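Local coordinates for PAN2-PAN3 deadenylation complex catalytic subunit pan2 (Neurospora crassa, PDB 4CZW), which forms the catalytic subunit of the Pan2-Pan3 complex, which shortens the poly(A) tails of mRNA, here as its ubiquitin-protease-like and exonuclease domains, at residues T203-L208 with A268-I273; G286-E291 with V388-Q393; R476-R481 with H602-D607; I442-E447 with C544-H549. One frame throughout, in Å; residues are numbered along the deposited sequence.

Contact 1. Residues T203-L208 with A268-I273; sequences TFVNKL and ALCTEI
A short parallel strand pairing in the mixed sheet of the ubiquitin-protease-like domain sets N206 beside L269 and K207 beside C270. The register rests on C270 N donating to N206 O at 2.9 Å and on L208 N donating to C270 O at 2.8 Å. Both are nearly straight (173° and 174° at the hydrogen), whereas the bond from N206 N to A268 O is weak. A water joins F204 O to A268 N. On one face, N206 CB meets L269 CD2 at 3.9 Å, next to helix 227-235. V205 holds CG1 anti to its own nitrogen (chi1 179°), which brings this methyl to 3.8 Å from C270 SG. L208 CD1 rests on the backbone of T271, 3.7 Å from its CA. The extended K207 chain is crossed by E272, bent at chi2, whose CG lies 3.7 Å from K207 CB. Their charges stay beyond salt-bridge range, K207 NZ being 4.3 Å from E272 OE1. With an alanine at E272, the K207 amine would probably lose its nearby opposite charge and its aliphatic stem a neighbour. Strand 266-270 thus pairs in parallel with 206-207 and antiparallel with 385-394, which gives this ubiquitin-protease-like sheet its mixed character.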
loop_
_atom_site.group_PDB
_atom_site.type_symbol
_atom_site.label_atom_id
_atom_site.label_comp_id
_atom_site.label_asym_id
_atom_site.label_seq_id
_atom_site.Cartn_x
_atom_site.Cartn_y
_atom_site.Cartn_z
ATOM N N THR A 203 18.151 14.641 -0.583
ATOM C CA THR A 203 18.297 13.193 -0.493
ATOM C C THR A 203 17.135 12.541 0.250
ATOM O O THR A 203 16.940 12.774 1.442
ATOM C CB THR A 203 19.612 12.806 0.209
ATOM O OG1 THR A 203 20.721 13.352 -0.515
ATOM C CG2 THR A 203 19.751 11.294 0.284
ATOM N N PHE A 204 16.365 11.724 -0.462
ATOM C CA PHE A 204 15.290 10.952 0.152
ATOM C C PHE A 204 15.766 9.542 0.483
ATOM O O PHE A 204 15.492 9.019 1.564
ATOM C CB PHE A 204 14.067 10.888 -0.767
ATOM C CG PHE A 204 13.369 12.205 -0.946
ATOM C CD1 PHE A 204 12.614 12.748 0.080
ATOM C CD2 PHE A 204 13.454 12.893 -2.145
ATOM C CE1 PHE A 204 11.965 13.957 -0.083
ATOM C CE2 PHE A 204 12.806 14.103 -2.314
ATOM C CZ PHE A 204 12.061 14.635 -1.281
ATOM N N VAL A 205 16.481 8.934 -0.458
ATOM C CA VAL A 205 16.999 7.582 -0.285
ATOM C C VAL A 205 18.509 7.552 -0.502
ATOM O O VAL A 205 19.008 8.039 -1.515
ATOM C CB VAL A 205 16.325 6.591 -1.255
ATOM C CG1 VAL A 205 16.891 5.193 -1.065
ATOM C CG2 VAL A 205 14.816 6.593 -1.055
ATOM N N ASN A 206 19.233 6.979 0.454
ATOM C CA ASN A 206 20.686 6.903 0.365
ATOM C C ASN A 206 21.173 5.606 -0.271
ATOM O O ASN A 206 20.455 4.605 -0.298
ATOM C CB ASN A 206 21.309 7.064 1.751
ATOM C CG ASN A 206 21.202 8.481 2.275
ATOM O OD1 ASN A 206 20.284 8.813 3.025
ATOM N ND2 ASN A 206 22.144 9.328 1.877
ATOM N N LYS A 207 22.398 5.635 -0.787
ATOM C CA LYS A 207 22.996 4.468 -1.426
ATOM C C LYS A 207 24.254 4.028 -0.686
ATOM O O LYS A 207 25.080 4.858 -0.309
ATOM C CB LYS A 207 23.331 4.768 -2.888
ATOM C CG LYS A 207 22.153 5.242 -3.721
ATOM C CD LYS A 207 22.581 5.544 -5.149
ATOM C CE LYS A 207 21.418 6.052 -5.985
ATOM N NZ LYS A 207 21.834 6.354 -7.383
ATOM N N LEU A 208 24.397 2.724 -0.483
ATOM C CA LEU A 208 25.573 2.182 0.187
ATOM C C LEU A 208 26.811 2.324 -0.694
ATOM O O LEU A 208 26.708 2.382 -1.919
ATOM C CB LEU A 208 25.356 0.714 0.561
ATOM C CG LEU A 208 24.246 0.423 1.574
ATOM C CD1 LEU A 208 24.255 -1.044 1.975
ATOM C CD2 LEU A 208 24.379 1.319 2.795
ATOM N N ALA A 268 15.849 4.773 4.532
ATOM C CA ALA A 268 15.811 3.838 3.413
ATOM C C ALA A 268 17.181 3.756 2.746
ATOM O O ALA A 268 17.803 4.780 2.463
ATOM C CB ALA A 268 14.751 4.253 2.406
ATOM N N LEU A 269 17.647 2.536 2.495
ATOM C CA LEU A 269 18.993 2.333 1.969
ATOM C C LEU A 269 19.025 1.399 0.761
ATOM O O LEU A 269 18.472 0.300 0.798
ATOM C CB LEU A 269 19.905 1.778 3.065
ATOM C CG LEU A 269 20.068 2.626 4.327
ATOM C CD1 LEU A 269 20.895 1.885 5.366
ATOM C CD2 LEU A 269 20.698 3.969 3.992
ATOM N N CYS A 270 19.681 1.845 -0.306
ATOM C CA CYS A 270 19.917 1.000 -1.472
ATOM C C CYS A 270 21.299 0.361 -1.379
ATOM O O CYS A 270 22.300 1.053 -1.198
ATOM C CB CYS A 270 19.788 1.807 -2.765
ATOM S SG CYS A 270 18.101 2.322 -3.156
ATOM N N THR A 271 21.345 -0.961 -1.504
ATOM C CA THR A 271 22.582 -1.709 -1.307
ATOM C C THR A 271 23.598 -1.480 -2.423
ATOM O O THR A 271 24.805 -1.488 -2.176
ATOM C CB THR A 271 22.306 -3.219 -1.194
ATOM O OG1 THR A 271 21.599 -3.666 -2.357
ATOM C CG2 THR A 271 21.473 -3.515 0.044
ATOM N N GLU A 272 23.100 -1.284 -3.642
ATOM C CA GLU A 272 23.946 -1.045 -4.814
ATOM C C GLU A 272 24.974 -2.155 -5.024
ATOM O O GLU A 272 26.143 -1.885 -5.302
ATOM C CB GLU A 272 24.654 0.308 -4.698
ATOM C CG GLU A 272 23.712 1.491 -4.553
ATOM C CD GLU A 272 22.766 1.631 -5.729
ATOM O OE1 GLU A 272 23.146 2.281 -6.725
ATOM O OE2 GLU A 272 21.642 1.093 -5.656
ATOM N N ILE A 273 24.532 -3.400 -4.890
ATOM C CA ILE A 273 25.398 -4.553 -5.115
ATOM C C ILE A 273 25.620 -4.776 -6.609
ATOM O O ILE A 273 24.675 -5.056 -7.346
ATOM C CB ILE A 273 24.807 -5.830 -4.493
ATOM C CG1 ILE A 273 24.609 -5.646 -2.987
ATOM C CG2 ILE A 273 25.702 -7.024 -4.778
ATOM C CD1 ILE A 273 23.920 -6.812 -2.314
HETATM O O HOH W 1 16.026 7.510 3.944
#

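Contact 2. Residues G286-E291 with V388-Q393; sequences GWLPEE and VVVMFQ
The F392 ring turns its edge to the 286-291 loop: P289 O lies in the ring plane, 3.7 Å from CZ, and E290 O is also near that plane but farther off, 4.4 Å from CE1. L288 CD1 comes to the ring obliquely, while L325, L267 and L269 touch F392 from the neighbouring strands. The setting is the mixed sheet of the ubiquitin-protease-like domain, where the loop between helix 276-282 and strand 291-297 passes over one face of strand 385-394. That it crosses strand 385-394 without pairing with it follows from the spacing and the bonding: L288 CA and V390 CA are 9.6 Å apart, and no hydrogen bond joins the segments. Alternation along the strand decides which residues meet the loop: V390 and F392 point toward it, while M391 reaches V266 and A268. F392 carries CG anti to its carbonyl carbon (chi1 -76°), and the ring rises from the sheet with the CE1-CZ side leading. The hydrogens on that side would carry a slight positive charge, so the P289 carbonyl oxygen is probably a mildly favourable neighbour. E290 directs its carboxylate elsewhere, to salt bridges with K374 and R350, while E291 pairs with K395. The apolar end of the contact is a single methyl, L288 CD1, which stands 4.4 Å from both V390 CG1 and F392 CZ.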
loop_
_atom_site.group_PDB
_atom_site.type_symbol
_atom_site.label_atom_id
_atom_site.label_comp_id
_atom_site.label_asym_id
_atom_site.label_seq_id
_atom_site.Cartn_x
_atom_site.Cartn_y
_atom_site.Cartn_z
ATOM N N GLY A 286 25.831 -12.674 9.834
ATOM C CA GLY A 286 25.680 -11.673 10.874
ATOM C C GLY A 286 26.222 -10.310 10.489
ATOM O O GLY A 286 26.471 -9.468 11.352
ATOM N N TRP A 287 26.399 -10.086 9.190
ATOM C CA TRP A 287 26.961 -8.830 8.706
ATOM C C TRP A 287 25.961 -7.685 8.824
ATOM O O TRP A 287 26.338 -6.552 9.117
ATOM C CB TRP A 287 27.424 -8.971 7.255
ATOM C CG TRP A 287 28.316 -7.855 6.805
ATOM C CD1 TRP A 287 29.641 -7.704 7.090
ATOM C CD2 TRP A 287 27.951 -6.737 5.986
ATOM N NE1 TRP A 287 30.124 -6.560 6.503
ATOM C CE2 TRP A 287 29.106 -5.948 5.818
ATOM C CE3 TRP A 287 26.760 -6.326 5.379
ATOM C CZ2 TRP A 287 29.107 -4.773 5.070
ATOM C CZ3 TRP A 287 26.762 -5.158 4.637
ATOM C CH2 TRP A 287 27.928 -4.395 4.489
ATOM N N LEU A 288 24.687 -7.985 8.590
ATOM C CA LEU A 288 23.635 -6.981 8.698
ATOM C C LEU A 288 23.071 -6.932 10.112
ATOM O O LEU A 288 22.414 -7.875 10.554
ATOM C CB LEU A 288 22.511 -7.260 7.698
ATOM C CG LEU A 288 21.303 -6.322 7.775
ATOM C CD1 LEU A 288 21.713 -4.885 7.493
ATOM C CD2 LEU A 288 20.209 -6.767 6.817
ATOM N N PRO A 289 23.330 -5.830 10.829
ATOM C CA PRO A 289 22.821 -5.664 12.192
ATOM C C PRO A 289 21.353 -5.254 12.201
ATOM O O PRO A 289 20.915 -4.526 11.309
ATOM C CB PRO A 289 23.705 -4.551 12.755
ATOM C CG PRO A 289 24.042 -3.725 11.564
ATOM C CD PRO A 289 24.140 -4.677 10.398
ATOM N N GLU A 290 20.604 -5.720 13.193
ATOM C CA GLU A 290 19.203 -5.341 13.320
ATOM C C GLU A 290 19.077 -4.022 14.072
ATOM O O GLU A 290 17.980 -3.490 14.237
ATOM C CB GLU A 290 18.403 -6.431 14.037
ATOM C CG GLU A 290 18.836 -6.675 15.472
ATOM C CD GLU A 290 17.781 -7.402 16.282
ATOM O OE1 GLU A 290 16.622 -6.938 16.303
ATOM O OE2 GLU A 290 18.111 -8.440 16.895
ATOM N N GLU A 291 20.212 -3.496 14.520
ATOM C CA GLU A 291 20.222 -2.276 15.315
ATOM C C GLU A 291 21.502 -1.478 15.092
ATOM O O GLU A 291 22.605 -2.008 15.222
ATOM C CB GLU A 291 20.059 -2.617 16.798
ATOM C CG GLU A 291 19.555 -1.472 17.653
ATOM C CD GLU A 291 19.224 -1.911 19.066
ATOM O OE1 GLU A 291 20.073 -2.572 19.699
ATOM O OE2 GLU A 291 18.114 -1.596 19.541
ATOM N N VAL A 388 18.340 -5.790 -1.608
ATOM C CA VAL A 388 18.288 -4.669 -2.538
ATOM C C VAL A 388 18.002 -3.365 -1.801
ATOM O O VAL A 388 18.735 -2.387 -1.942
ATOM C CB VAL A 388 17.217 -4.885 -3.623
ATOM C CG1 VAL A 388 17.165 -3.693 -4.563
ATOM C CG2 VAL A 388 17.499 -6.163 -4.393
ATOM N N VAL A 389 16.929 -3.360 -1.017
ATOM C CA VAL A 389 16.570 -2.195 -0.218
ATOM C C VAL A 389 16.506 -2.562 1.261
ATOM O O VAL A 389 15.867 -3.545 1.638
ATOM C CB VAL A 389 15.216 -1.599 -0.656
ATOM C CG1 VAL A 389 14.912 -0.334 0.134
ATOM C CG2 VAL A 389 15.218 -1.310 -2.149
ATOM N N VAL A 390 17.177 -1.773 2.093
ATOM C CA VAL A 390 17.188 -2.004 3.533
ATOM C C VAL A 390 16.510 -0.845 4.257
ATOM O O VAL A 390 16.822 0.319 4.004
ATOM C CB VAL A 390 18.624 -2.181 4.061
ATOM C CG1 VAL A 390 18.618 -2.379 5.565
ATOM C CG2 VAL A 390 19.297 -3.355 3.371
HETATM N N MSE A 391 15.584 -1.164 5.157
HETATM C CA MSE A 391 14.778 -0.139 5.812
HETATM C C MSE A 391 15.033 -0.043 7.314
HETATM O O MSE A 391 14.809 -0.998 8.057
HETATM C CB MSE A 391 13.292 -0.405 5.567
HETATM C CG MSE A 391 12.371 0.710 6.033
HETATM SE SE MSE A 391 12.406 2.261 4.850
HETATM C CE MSE A 391 11.648 1.444 3.248
ATOM N N PHE A 392 15.498 1.124 7.750
ATOM C CA PHE A 392 15.654 1.412 9.170
ATOM C C PHE A 392 14.708 2.529 9.593
ATOM O O PHE A 392 14.366 3.401 8.794
ATOM C CB PHE A 392 17.095 1.815 9.496
ATOM C CG PHE A 392 18.060 0.666 9.537
ATOM C CD1 PHE A 392 18.244 -0.061 10.703
ATOM C CD2 PHE A 392 18.798 0.325 8.418
ATOM C CE1 PHE A 392 19.138 -1.114 10.746
ATOM C CE2 PHE A 392 19.695 -0.727 8.456
ATOM C CZ PHE A 392 19.863 -1.448 9.620
ATOM N N GLN A 393 14.283 2.496 10.851
ATOM C CA GLN A 393 13.564 3.618 11.438
ATOM C C GLN A 393 14.050 3.813 12.867
ATOM O O GLN A 393 14.609 2.893 13.465
ATOM C CB GLN A 393 12.049 3.397 11.406
ATOM C CG GLN A 393 11.503 2.592 12.574
ATOM C CD GLN A 393 10.023 2.838 12.805
ATOM O OE1 GLN A 393 9.355 3.481 11.995
ATOM N NE2 GLN A 393 9.506 2.332 13.918
#

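Contact 3. Residues R476-R481 with H602-D607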
loop_
_atom_site.group_PDB
_atom_site.type_symbol
_atom_site.label_atom_id
_atom_site.label_comp_id
_atom_site.label_asym_id
_atom_site.label_seq_id
_atom_site.Cartn_x
_atom_site.Cartn_y
_atom_site.Cartn_z
ATOM N N ARG A 476 -19.240 1.393 -12.688
ATOM C CA ARG A 476 -20.342 2.030 -11.978
ATOM C C ARG A 476 -20.452 1.477 -10.561
ATOM O O ARG A 476 -20.362 0.268 -10.349
ATOM C CB ARG A 476 -21.659 1.827 -12.729
ATOM C CG ARG A 476 -22.864 2.458 -12.052
ATOM C CD ARG A 476 -24.157 2.068 -12.746
ATOM N NE ARG A 476 -25.326 2.624 -12.069
ATOM C CZ ARG A 476 -26.582 2.355 -12.407
ATOM N NH1 ARG A 476 -26.838 1.534 -13.416
ATOM N NH2 ARG A 476 -27.584 2.905 -11.735
ATOM N N ALA A 477 -20.642 2.366 -9.594
ATOM C CA ALA A 477 -20.784 1.962 -8.201
ATOM C C ALA A 477 -22.018 2.599 -7.575
ATOM O O ALA A 477 -22.105 3.821 -7.458
ATOM C CB ALA A 477 -19.537 2.328 -7.413
ATOM N N SER A 478 -22.972 1.764 -7.174
ATOM C CA SER A 478 -24.212 2.253 -6.584
ATOM C C SER A 478 -24.328 1.863 -5.116
ATOM O O SER A 478 -24.279 0.683 -4.774
ATOM C CB SER A 478 -25.419 1.719 -7.359
ATOM O OG SER A 478 -25.353 2.088 -8.725
ATOM N N VAL A 479 -24.479 2.861 -4.251
ATOM C CA VAL A 479 -24.697 2.607 -2.833
ATOM C C VAL A 479 -26.052 3.170 -2.414
ATOM O O VAL A 479 -26.396 4.305 -2.750
ATOM C CB VAL A 479 -23.586 3.215 -1.961
ATOM C CG1 VAL A 479 -23.642 2.627 -0.562
ATOM C CG2 VAL A 479 -22.225 2.952 -2.582
ATOM N N VAL A 480 -26.813 2.369 -1.675
ATOM C CA VAL A 480 -28.209 2.673 -1.385
ATOM C C VAL A 480 -28.501 2.672 0.117
ATOM O O VAL A 480 -27.993 1.826 0.855
ATOM C CB VAL A 480 -29.135 1.659 -2.105
ATOM C CG1 VAL A 480 -30.526 1.643 -1.497
ATOM C CG2 VAL A 480 -29.194 1.960 -3.595
ATOM N N ARG A 481 -29.306 3.636 0.562
ATOM C CA ARG A 481 -29.766 3.694 1.948
ATOM C C ARG A 481 -30.455 2.396 2.361
ATOM O O ARG A 481 -31.373 1.929 1.687
ATOM C CB ARG A 481 -30.723 4.871 2.147
ATOM C CG ARG A 481 -30.093 6.238 1.960
ATOM C CD ARG A 481 -31.140 7.336 2.071
ATOM N NE ARG A 481 -30.546 8.668 2.018
ATOM C CZ ARG A 481 -30.305 9.335 0.895
ATOM N NH1 ARG A 481 -30.603 8.790 -0.278
ATOM N NH2 ARG A 481 -29.762 10.544 0.942
ATOM N N HIS A 602 -29.037 -5.276 -16.464
ATOM C CA HIS A 602 -28.768 -5.136 -15.036
ATOM C C HIS A 602 -28.462 -3.698 -14.623
ATOM O O HIS A 602 -27.641 -3.019 -15.240
ATOM C CB HIS A 602 -27.609 -6.048 -14.627
ATOM C CG HIS A 602 -27.921 -7.508 -14.741
ATOM N ND1 HIS A 602 -27.943 -8.173 -15.948
ATOM C CD2 HIS A 602 -28.231 -8.429 -13.798
ATOM C CE1 HIS A 602 -28.248 -9.442 -15.744
ATOM N NE2 HIS A 602 -28.429 -9.624 -14.448
ATOM N N ASP A 603 -29.143 -3.244 -13.577
ATOM C CA ASP A 603 -28.904 -1.927 -12.999
ATOM C C ASP A 603 -28.437 -2.087 -11.555
ATOM O O ASP A 603 -29.080 -2.773 -10.760
ATOM C CB ASP A 603 -30.167 -1.067 -13.070
ATOM C CG ASP A 603 -29.957 0.327 -12.513
ATOM O OD1 ASP A 603 -29.563 1.226 -13.284
ATOM O OD2 ASP A 603 -30.189 0.521 -11.302
ATOM N N SER A 604 -27.317 -1.453 -11.222
ATOM C CA SER A 604 -26.681 -1.646 -9.923
ATOM C C SER A 604 -27.522 -1.123 -8.758
ATOM O O SER A 604 -27.423 -1.631 -7.642
ATOM C CB SER A 604 -25.303 -0.982 -9.909
ATOM O OG SER A 604 -25.389 0.379 -10.291
ATOM N N ILE A 605 -28.343 -0.110 -9.016
ATOM C CA ILE A 605 -29.225 0.424 -7.983
ATOM C C ILE A 605 -30.353 -0.563 -7.689
ATOM O O ILE A 605 -30.676 -0.825 -6.529
ATOM C CB ILE A 605 -29.824 1.787 -8.386
ATOM C CG1 ILE A 605 -28.715 2.824 -8.573
ATOM C CG2 ILE A 605 -30.824 2.264 -7.344
ATOM C CD1 ILE A 605 -29.224 4.205 -8.923
ATOM N N GLU A 606 -30.941 -1.113 -8.747
ATOM C CA GLU A 606 -32.015 -2.092 -8.613
ATOM C C GLU A 606 -31.536 -3.354 -7.900
ATOM O O GLU A 606 -32.202 -3.853 -6.992
ATOM C CB GLU A 606 -32.586 -2.457 -9.985
ATOM C CG GLU A 606 -33.302 -1.320 -10.694
ATOM C CD GLU A 606 -33.891 -1.748 -12.025
ATOM O OE1 GLU A 606 -33.709 -2.923 -12.405
ATOM O OE2 GLU A 606 -34.537 -0.911 -12.689
ATOM N N ASP A 607 -30.381 -3.862 -8.317
ATOM C CA ASP A 607 -29.810 -5.068 -7.724
ATOM C C ASP A 607 -29.447 -4.853 -6.257
ATOM O O ASP A 607 -29.479 -5.788 -5.458
ATOM C CB ASP A 607 -28.576 -5.517 -8.508
ATOM C CG ASP A 607 -28.924 -6.088 -9.869
ATOM O OD1 ASP A 607 -30.035 -5.811 -10.369
ATOM O OD2 ASP A 607 -28.084 -6.813 -10.442
#
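R476 and D603 cross obliquely, with the guanidinium and carboxylate planes 72° apart, and this turn defines how the salt bridge is made. The arginine presents its end to one oxygen: D603 OD1 lies in the guanidinium plane, 2.7 Å from R476 NH1 and 3.0 Å from R476 NH2. Seen from the carboxylate, both nitrogens approach OD1 from above its plane and on the same face. An extended chain, with CG anti to the backbone N (chi1 180°), carries the guanidinium from the strand to the helix start. There D603 is the N-cap of helix 604-623, and its two oxygens divide the work: OD2 takes E606 N at 3.1 Å through the anti lone pair, and I605 N weakly, while OD1 serves the arginine. S604 lies over one face of the guanidinium, its backbone N 3.7 Å above the plane. The S604 and S478 hydroxyls also meet, either being a possible donor, though their modelled separation is too short to trust. Further along, I605 runs at about a right angle to both R476 and V480, its CG2 4.1 Å from V480 CG2. D493 is a second acidic partner of R476 and also bonds S478. A leucine in place of R476 would probably leave the D603 and D493 carboxylates without their shared positive mate. The joined elements border the nuclease site: S604 touches D445 and E447, and helix 604-623 carries D607, assigned by similarity as a metal ligand, as is typical of the last acidic residue in DEDD exonucleases.

Contact 4. Residues I442-E447 with C544-H549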
loop_
_atom_site.group_PDB
_atom_site.type_symbol
_atom_site.label_atom_id
_atom_site.label_comp_id
_atom_site.label_asym_id
_atom_site.label_seq_id
_atom_site.Cartn_x
_atom_site.Cartn_y
_atom_site.Cartn_z
ATOM N N ILE A 442 -25.818 -0.036 4.603
ATOM C CA ILE A 442 -25.901 0.446 3.230
ATOM C C ILE A 442 -25.881 -0.708 2.228
ATOM O O ILE A 442 -25.131 -1.671 2.386
ATOM C CB ILE A 442 -24.752 1.427 2.905
ATOM C CG1 ILE A 442 -23.395 0.792 3.211
ATOM C CG2 ILE A 442 -24.914 2.719 3.693
ATOM C CD1 ILE A 442 -22.221 1.699 2.919
ATOM N N ALA A 443 -26.723 -0.606 1.203
ATOM C CA ALA A 443 -26.772 -1.609 0.145
ATOM C C ALA A 443 -25.920 -1.167 -1.038
ATOM O O ALA A 443 -26.043 -0.038 -1.511
ATOM C CB ALA A 443 -28.207 -1.857 -0.290
ATOM N N ILE A 444 -25.058 -2.059 -1.518
ATOM C CA ILE A 444 -24.107 -1.700 -2.565
ATOM C C ILE A 444 -24.008 -2.760 -3.666
ATOM O O ILE A 444 -24.044 -3.962 -3.395
ATOM C CB ILE A 444 -22.700 -1.445 -1.962
ATOM C CG1 ILE A 444 -21.705 -1.024 -3.047
ATOM C CG2 ILE A 444 -22.203 -2.670 -1.202
ATOM C CD1 ILE A 444 -20.317 -0.733 -2.524
ATOM N N ASP A 445 -23.903 -2.298 -4.908
ATOM C CA ASP A 445 -23.661 -3.172 -6.051
ATOM C C ASP A 445 -22.895 -2.410 -7.131
ATOM O O ASP A 445 -23.025 -1.192 -7.247
ATOM C CB ASP A 445 -24.975 -3.716 -6.614
ATOM C CG ASP A 445 -24.758 -4.718 -7.731
ATOM O OD1 ASP A 445 -23.839 -5.554 -7.610
ATOM O OD2 ASP A 445 -25.499 -4.663 -8.735
ATOM N N THR A 446 -22.091 -3.125 -7.914
ATOM C CA THR A 446 -21.269 -2.486 -8.939
ATOM C C THR A 446 -21.436 -3.136 -10.311
ATOM O O THR A 446 -22.037 -4.202 -10.437
ATOM C CB THR A 446 -19.772 -2.522 -8.561
ATOM O OG1 THR A 446 -19.314 -3.880 -8.534
ATOM C CG2 THR A 446 -19.541 -1.881 -7.199
ATOM N N GLU A 447 -20.900 -2.477 -11.335
ATOM C CA GLU A 447 -20.903 -3.013 -12.693
ATOM C C GLU A 447 -19.480 -3.059 -13.245
ATOM O O GLU A 447 -18.680 -2.161 -12.985
ATOM C CB GLU A 447 -21.802 -2.175 -13.606
ATOM C CG GLU A 447 -23.240 -2.041 -13.123
ATOM C CD GLU A 447 -23.997 -3.359 -13.136
ATOM O OE1 GLU A 447 -23.561 -4.299 -13.834
ATOM O OE2 GLU A 447 -25.034 -3.451 -12.447
ATOM N N CYS A 544 -19.645 1.386 8.727
ATOM C CA CYS A 544 -20.886 1.016 8.056
ATOM C C CYS A 544 -20.936 -0.468 7.708
ATOM O O CYS A 544 -19.902 -1.109 7.521
ATOM C CB CYS A 544 -21.075 1.845 6.784
ATOM S SG CYS A 544 -21.241 3.616 7.067
ATOM N N LYS A 545 -22.150 -1.001 7.625
ATOM C CA LYS A 545 -22.359 -2.392 7.245
ATOM C C LYS A 545 -22.775 -2.483 5.781
ATOM O O LYS A 545 -23.824 -1.971 5.391
ATOM C CB LYS A 545 -23.417 -3.038 8.142
ATOM C CG LYS A 545 -23.084 -2.979 9.623
ATOM C CD LYS A 545 -24.274 -3.372 10.481
ATOM C CE LYS A 545 -23.964 -3.193 11.958
ATOM N NZ LYS A 545 -25.151 -3.452 12.820
ATOM N N PHE A 546 -21.943 -3.130 4.973
ATOM C CA PHE A 546 -22.192 -3.232 3.540
ATOM C C PHE A 546 -23.085 -4.423 3.213
ATOM O O PHE A 546 -22.729 -5.571 3.480
ATOM C CB PHE A 546 -20.871 -3.330 2.774
ATOM C CG PHE A 546 -20.116 -2.032 2.700
ATOM C CD1 PHE A 546 -19.450 -1.537 3.808
ATOM C CD2 PHE A 546 -20.071 -1.309 1.519
ATOM C CE1 PHE A 546 -18.758 -0.343 3.743
ATOM C CE2 PHE A 546 -19.378 -0.115 1.447
ATOM C CZ PHE A 546 -18.721 0.369 2.560
ATOM N N LEU A 547 -24.246 -4.137 2.633
ATOM C CA LEU A 547 -25.212 -5.170 2.280
ATOM C C LEU A 547 -25.238 -5.385 0.769
ATOM O O LEU A 547 -25.284 -4.427 0.000
ATOM C CB LEU A 547 -26.606 -4.794 2.797
ATOM C CG LEU A 547 -27.690 -5.873 2.888
ATOM C CD1 LEU A 547 -28.692 -5.511 3.975
ATOM C CD2 LEU A 547 -28.405 -6.065 1.558
ATOM N N GLY A 548 -25.208 -6.646 0.349
ATOM C CA GLY A 548 -25.234 -6.972 -1.065
ATOM C C GLY A 548 -25.279 -8.463 -1.334
ATOM O O GLY A 548 -25.425 -9.266 -0.412
ATOM N N HIS A 549 -25.152 -8.833 -2.603
ATOM C CA HIS A 549 -25.189 -10.235 -3.001
ATOM C C HIS A 549 -23.885 -10.635 -3.681
ATOM O O HIS A 549 -23.560 -10.135 -4.757
ATOM C CB HIS A 549 -26.373 -10.496 -3.933
ATOM C CG HIS A 549 -26.672 -11.948 -4.141
ATOM N ND1 HIS A 549 -27.475 -12.672 -3.285
ATOM C CD2 HIS A 549 -26.275 -12.811 -5.105
ATOM C CE1 HIS A 549 -27.562 -13.917 -3.714
ATOM N NE2 HIS A 549 -26.842 -14.030 -4.816
HETATM O O HOH W 2 -24.834 -6.731 -4.414
#
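Strands 442-447 and 545-548 run parallel but strongly twisted, 53° between their directions, and approach to 4.5 Å between axes. Three backbone bonds fix the register: I442 N to K545 O at 2.9 Å, L547 N to I442 O, and I444 N to L547 O at 2.8 Å. Past this ladder the chains separate, and a water takes over, donating to I444 O and accepting from H549 N, 2.8 Å away. I442 and F546, paired across the strands, lie side by side and point the same way. With I442 CG1 between its backbone N and carbonyl carbon (chi1 54°), CD1 swings over the F546 ring in a CH-pi contact, 3.8 Å from the centroid and 16° off the normal. I444 uses the rim instead: its CG2 lies in the ring plane, 3.7 Å from F546 CD2. The phenylalanine is thus touched over a face by one isoleucine and at an edge by the next on the same side of the strand. I442 CD1 also meets C544 CB at 4.0 Å, and L536, L539 and V540 of helix 529-541 pack on this apolar side. Beyond the ladder, strand 441-451 carries D445 and E447, metal ligands by similarity, and T446 bonds D554, another such ligand. A central strand with an acidic pair, flanked by a parallel neighbour, is characteristic of the RNase H-like fold of DEDD exonucleases.

From the N terminus, contact 1 closes first, looping 203-208 round to 268-273 through strands 238-245 and 250-262. Contact 2 follows in series, returning the chain from 286-291 to 388-393. The two touch, since L269 O and V390 N probably bond between neighbouring strands, and both belong to one sheet of the ubiquitin-protease-like domain. Contacts 3 and 4 belong to the exonuclease domain, their centres 44 to 49 Å from those of the first pair. They cross along the chain: 442-447, 476-481, 544-549, then 602-607. Strands 441-451 and 471-481 pair antiparallel, with S478 N probably bonded to D445 O, so the central sheet and helix 604-623 meet round the residues that, by similarity, bind the catalytic metals.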